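Local coordinates for protein NanS-p (Escherichia phage vB_EcoP_24B, PDB 6YP6) that probably binds carbohydrate as part of a phage-encoded esterase thought to act on acetylated sialic acids, at residues V196-I199 with A203-P206; V32-G37 with R76-G81. All blocks are in the same frame, centred on the assembly; numbering follows the deposited sequence. Where two conformers were deposited one is given.

Contact 1. Residues V196-I199 with A203-P206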
# COMPACT_ATOMS: atom_id res chain seq x y z
N VAL A 196 -4.96 1.13 -4.35
CA VAL A 196 -4.80 -0.06 -3.52
C VAL A 196 -5.61 -1.15 -4.19
O VAL A 196 -6.79 -0.95 -4.51
CB VAL A 196 -5.29 0.19 -2.09
CG1 VAL A 196 -4.93 -0.98 -1.20
CG2 VAL A 196 -4.70 1.48 -1.54
N THR A 197 -4.99 -2.30 -4.46
CA THR A 197 -5.65 -3.31 -5.28
C THR A 197 -5.16 -4.70 -4.93
O THR A 197 -4.03 -4.86 -4.49
CB THR A 197 -5.37 -3.01 -6.78
OG1 THR A 197 -5.98 -4.02 -7.60
CG2 THR A 197 -3.88 -2.98 -7.09
N ASP A 198 -5.99 -5.71 -5.18
CA ASP A 198 -5.52 -7.09 -5.07
C ASP A 198 -4.92 -7.63 -6.37
O ASP A 198 -4.62 -8.82 -6.43
CB ASP A 198 -6.57 -8.04 -4.48
CG ASP A 198 -7.68 -8.39 -5.45
OD1 ASP A 198 -8.00 -7.55 -6.32
OD2 ASP A 198 -8.24 -9.51 -5.32
N ILE A 199 -4.69 -6.76 -7.36
CA ILE A 199 -3.76 -6.99 -8.47
C ILE A 199 -4.34 -7.85 -9.58
O ILE A 199 -4.34 -7.45 -10.76
CB ILE A 199 -2.42 -7.61 -7.97
CG1 ILE A 199 -1.77 -6.76 -6.86
CG2 ILE A 199 -1.46 -7.79 -9.14
CD1 ILE A 199 -0.63 -7.47 -6.15
N ALA A 203 -7.64 -15.83 -7.58
CA ALA A 203 -7.89 -15.76 -6.15
C ALA A 203 -6.73 -15.11 -5.41
O ALA A 203 -5.56 -15.43 -5.64
CB ALA A 203 -8.11 -17.16 -5.59
N THR A 204 -7.08 -14.23 -4.48
CA THR A 204 -6.17 -13.56 -3.56
C THR A 204 -6.70 -13.76 -2.14
O THR A 204 -7.84 -14.18 -1.93
CB THR A 204 -6.08 -12.06 -3.89
OG1 THR A 204 -7.38 -11.48 -3.74
CG2 THR A 204 -5.55 -11.86 -5.31
N TYR A 205 -5.88 -13.44 -1.14
CA TYR A 205 -6.35 -13.57 0.23
C TYR A 205 -7.41 -12.52 0.53
O TYR A 205 -7.18 -11.33 0.28
CB TYR A 205 -5.23 -13.34 1.24
CG TYR A 205 -4.12 -14.36 1.27
CD1 TYR A 205 -4.24 -15.51 2.03
CD2 TYR A 205 -2.92 -14.15 0.59
CE1 TYR A 205 -3.22 -16.42 2.09
CE2 TYR A 205 -1.89 -15.06 0.65
CZ TYR A 205 -2.05 -16.21 1.40
OH TYR A 205 -1.06 -17.16 1.50
N PRO A 206 -8.54 -12.88 1.15
CA PRO A 206 -9.39 -11.85 1.75
C PRO A 206 -8.55 -11.04 2.73
O PRO A 206 -7.69 -11.58 3.43
CB PRO A 206 -10.49 -12.65 2.45
CG PRO A 206 -10.50 -13.96 1.71
CD PRO A 206 -9.07 -14.23 1.40
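D198 and T204 make the closest backbone approach of residues 196-199 and 203-206, their CA atoms 6.7 Å apart just where the chain leaves strand 193-197 and bends into a loop. In both residues the bond from CA to CB is directed at the opposite segment, and the side chains cross at about a right angle. At their meeting point the T204 hydroxyl OG1 gives a hydrogen bond to D198 OD2 at 2.7 Å; D198 OD2 accepts it on its anti lone pair, the one facing away from OD1. T204 holds OG1 between its backbone N and carbonyl carbon (chi1 62°), which presents the hydroxyl to the aspartate and leaves the methyl facing the D198 carbonyl O. CG2 of T204 accordingly rests 3.4 Å from the D198 carbonyl O and 3.6 Å from D198 OD2, in van der Waals contact with both oxygens. On the strand side the bend is held by an ST turn: I199 N donates to T197 OG1 at 3.0 Å, almost straight at 170°.

The D198 carboxylate is buried and well satisfied. OD2 also forms a salt bridge with K47, while OD1 accepts from S53 OG and from the backbone N of W54; these partners fix the rotation of the group and would favour its charged form. Strand 193-197 runs between strands 55-59 and 88-95 in the seven-stranded antiparallel sheet, and the contact sits at its end, where the loop turns away to enter strand 207-216 of the other sheet.

Contact 2. Residues V32-G37 with R76-G81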
# COMPACT_ATOMS: atom_id res chain seq x y z
N VAL A 32 -17.07 -4.68 8.89
CA VAL A 32 -17.26 -5.82 9.78
C VAL A 32 -16.77 -5.46 11.17
O VAL A 32 -16.05 -4.49 11.37
CB VAL A 32 -16.53 -7.09 9.29
CG1 VAL A 32 -17.12 -7.56 7.98
CG2 VAL A 32 -15.02 -6.84 9.16
N SER A 33 -17.17 -6.29 12.13
CA SER A 33 -16.66 -6.21 13.49
C SER A 33 -15.41 -7.07 13.62
O SER A 33 -15.38 -8.21 13.15
CB SER A 33 -17.72 -6.69 14.48
OG SER A 33 -18.84 -5.84 14.45
N ASP A 34 -14.39 -6.50 14.25
CA ASP A 34 -13.18 -7.25 14.61
C ASP A 34 -12.70 -6.65 15.92
O ASP A 34 -12.43 -5.45 15.98
CB ASP A 34 -12.10 -7.14 13.52
CG ASP A 34 -10.92 -8.07 13.79
OD1 ASP A 34 -10.19 -7.85 14.79
OD2 ASP A 34 -10.71 -9.02 13.00
N ALA A 35 -12.60 -7.48 16.96
CA ALA A 35 -12.31 -6.95 18.29
C ALA A 35 -10.98 -6.21 18.35
O ALA A 35 -10.79 -5.36 19.22
CB ALA A 35 -12.35 -8.08 19.32
N GLU A 36 -10.04 -6.54 17.47
CA GLU A 36 -8.73 -5.90 17.46
C GLU A 36 -8.61 -4.81 16.40
O GLU A 36 -7.55 -4.19 16.28
CB GLU A 36 -7.63 -6.95 17.30
CG GLU A 36 -7.50 -7.85 18.52
CD GLU A 36 -6.49 -8.97 18.31
OE1 GLU A 36 -6.24 -9.33 17.14
OE2 GLU A 36 -5.95 -9.47 19.31
N GLY A 37 -9.67 -4.55 15.64
CA GLY A 37 -9.72 -3.36 14.82
C GLY A 37 -9.91 -2.12 15.68
O GLY A 37 -10.40 -2.18 16.80
N ARG A 76 -2.78 -0.49 8.33
CA ARG A 76 -2.95 -1.57 9.30
C ARG A 76 -3.98 -2.54 8.71
O ARG A 76 -5.07 -2.13 8.30
CB ARG A 76 -3.39 -1.02 10.66
CG ARG A 76 -3.58 -2.11 11.71
CD ARG A 76 -3.60 -1.56 13.12
NE ARG A 76 -3.62 -2.63 14.13
CZ ARG A 76 -4.72 -3.11 14.72
NH1 ARG A 76 -5.93 -2.64 14.44
NH2 ARG A 76 -4.60 -4.08 15.61
N PHE A 77 -3.62 -3.83 8.67
CA PHE A 77 -4.38 -4.82 7.92
C PHE A 77 -4.22 -6.19 8.57
O PHE A 77 -3.29 -6.44 9.33
CB PHE A 77 -3.91 -4.88 6.44
CG PHE A 77 -2.53 -5.45 6.29
CD1 PHE A 77 -1.41 -4.65 6.48
CD2 PHE A 77 -2.35 -6.79 6.02
CE1 PHE A 77 -0.14 -5.20 6.39
CE2 PHE A 77 -1.08 -7.33 5.93
CZ PHE A 77 0.03 -6.54 6.11
N LYS A 78 -5.13 -7.08 8.21
CA LYS A 78 -5.15 -8.45 8.70
C LYS A 78 -5.50 -9.34 7.53
O LYS A 78 -6.49 -9.09 6.83
CB LYS A 78 -6.18 -8.60 9.84
CG LYS A 78 -6.58 -10.03 10.16
CD LYS A 78 -7.30 -10.10 11.53
CE LYS A 78 -8.58 -10.89 11.51
NZ LYS A 78 -8.96 -11.14 12.91
N VAL A 79 -4.72 -10.38 7.30
CA VAL A 79 -4.96 -11.29 6.19
C VAL A 79 -5.76 -12.48 6.69
O VAL A 79 -5.44 -13.03 7.75
CB VAL A 79 -3.65 -11.77 5.54
CG1 VAL A 79 -3.96 -12.52 4.26
CG2 VAL A 79 -2.71 -10.62 5.29
N SER A 80 -6.74 -12.92 5.90
CA SER A 80 -7.59 -14.06 6.25
C SER A 80 -7.34 -15.20 5.26
O SER A 80 -7.09 -14.97 4.08
CB SER A 80 -9.06 -13.63 6.18
OG SER A 80 -9.92 -14.61 6.72
N GLY A 81 -7.38 -16.43 5.76
CA GLY A 81 -7.31 -17.59 4.90
C GLY A 81 -6.06 -18.42 5.15
O GLY A 81 -5.14 -18.04 5.88
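The R76 guanidinium meets the turn at E36 by its edge: the E36 carbonyl O lies only 3° out of the guanidinium plane and takes bonds from both terminal nitrogens. R76 NH1 donates to E36 O at 2.9 Å, in the carbonyl plane and on a lone pair, whereas R76 NH2, 3.0 Å from the same E36 O, comes in tilted 26° from that plane. CA of G37 sits at the same edge, and W152 adds a cation-pi contact with the arginine. An extended chain from CG to NE carries the guanidinium across to the turn; NH1 also forms a salt bridge with D210 of strand 207-216.

The turn itself is a type I beta turn from D34 to G37, in the connection of the antiparallel hairpin formed by strands 28-33 and 41-46. D34 holds it by two bonds: its carbonyl O accepts from G37 N, and its OD1 accepts from E36 N at 3.0 Å on the anti lone pair, an Asx turn. W152 NE1 is a further partner of OD1.

The other carboxylate oxygen reaches across to K78. The two side chains approach from opposite directions and form a salt bridge of 2.8 Å, K78 NZ meeting D34 OD2 on the syn lone pair of that oxygen. The lysine chain is bent at chi3, and its CE also comes within 3.2 Å of D34 OD2.

How the contacts relate
Contact 2 is complete before contact 1 begins along the chain, and their centres lie 15 Å apart. Strand 207-216 relates them: it follows directly on residues 203-206 of contact 1 and, in the eight-stranded sheet, pairs with both 41-46 and 71-79, so contact 2 joins the hairpin of 28-33 and 41-46 to 71-79 across it. The contacts also touch, through a probable hydrogen bond from S80 N to P206 O (3.0 Å) and packing of Y205 CB on V79 CG1 (3.4 Å). Because the chain runs from strand 193-197 of one antiparallel sheet to 207-216 of the other, contact 1 lies on the passage between them, and contact 2 on one sheet, consistent with a beta-sandwich.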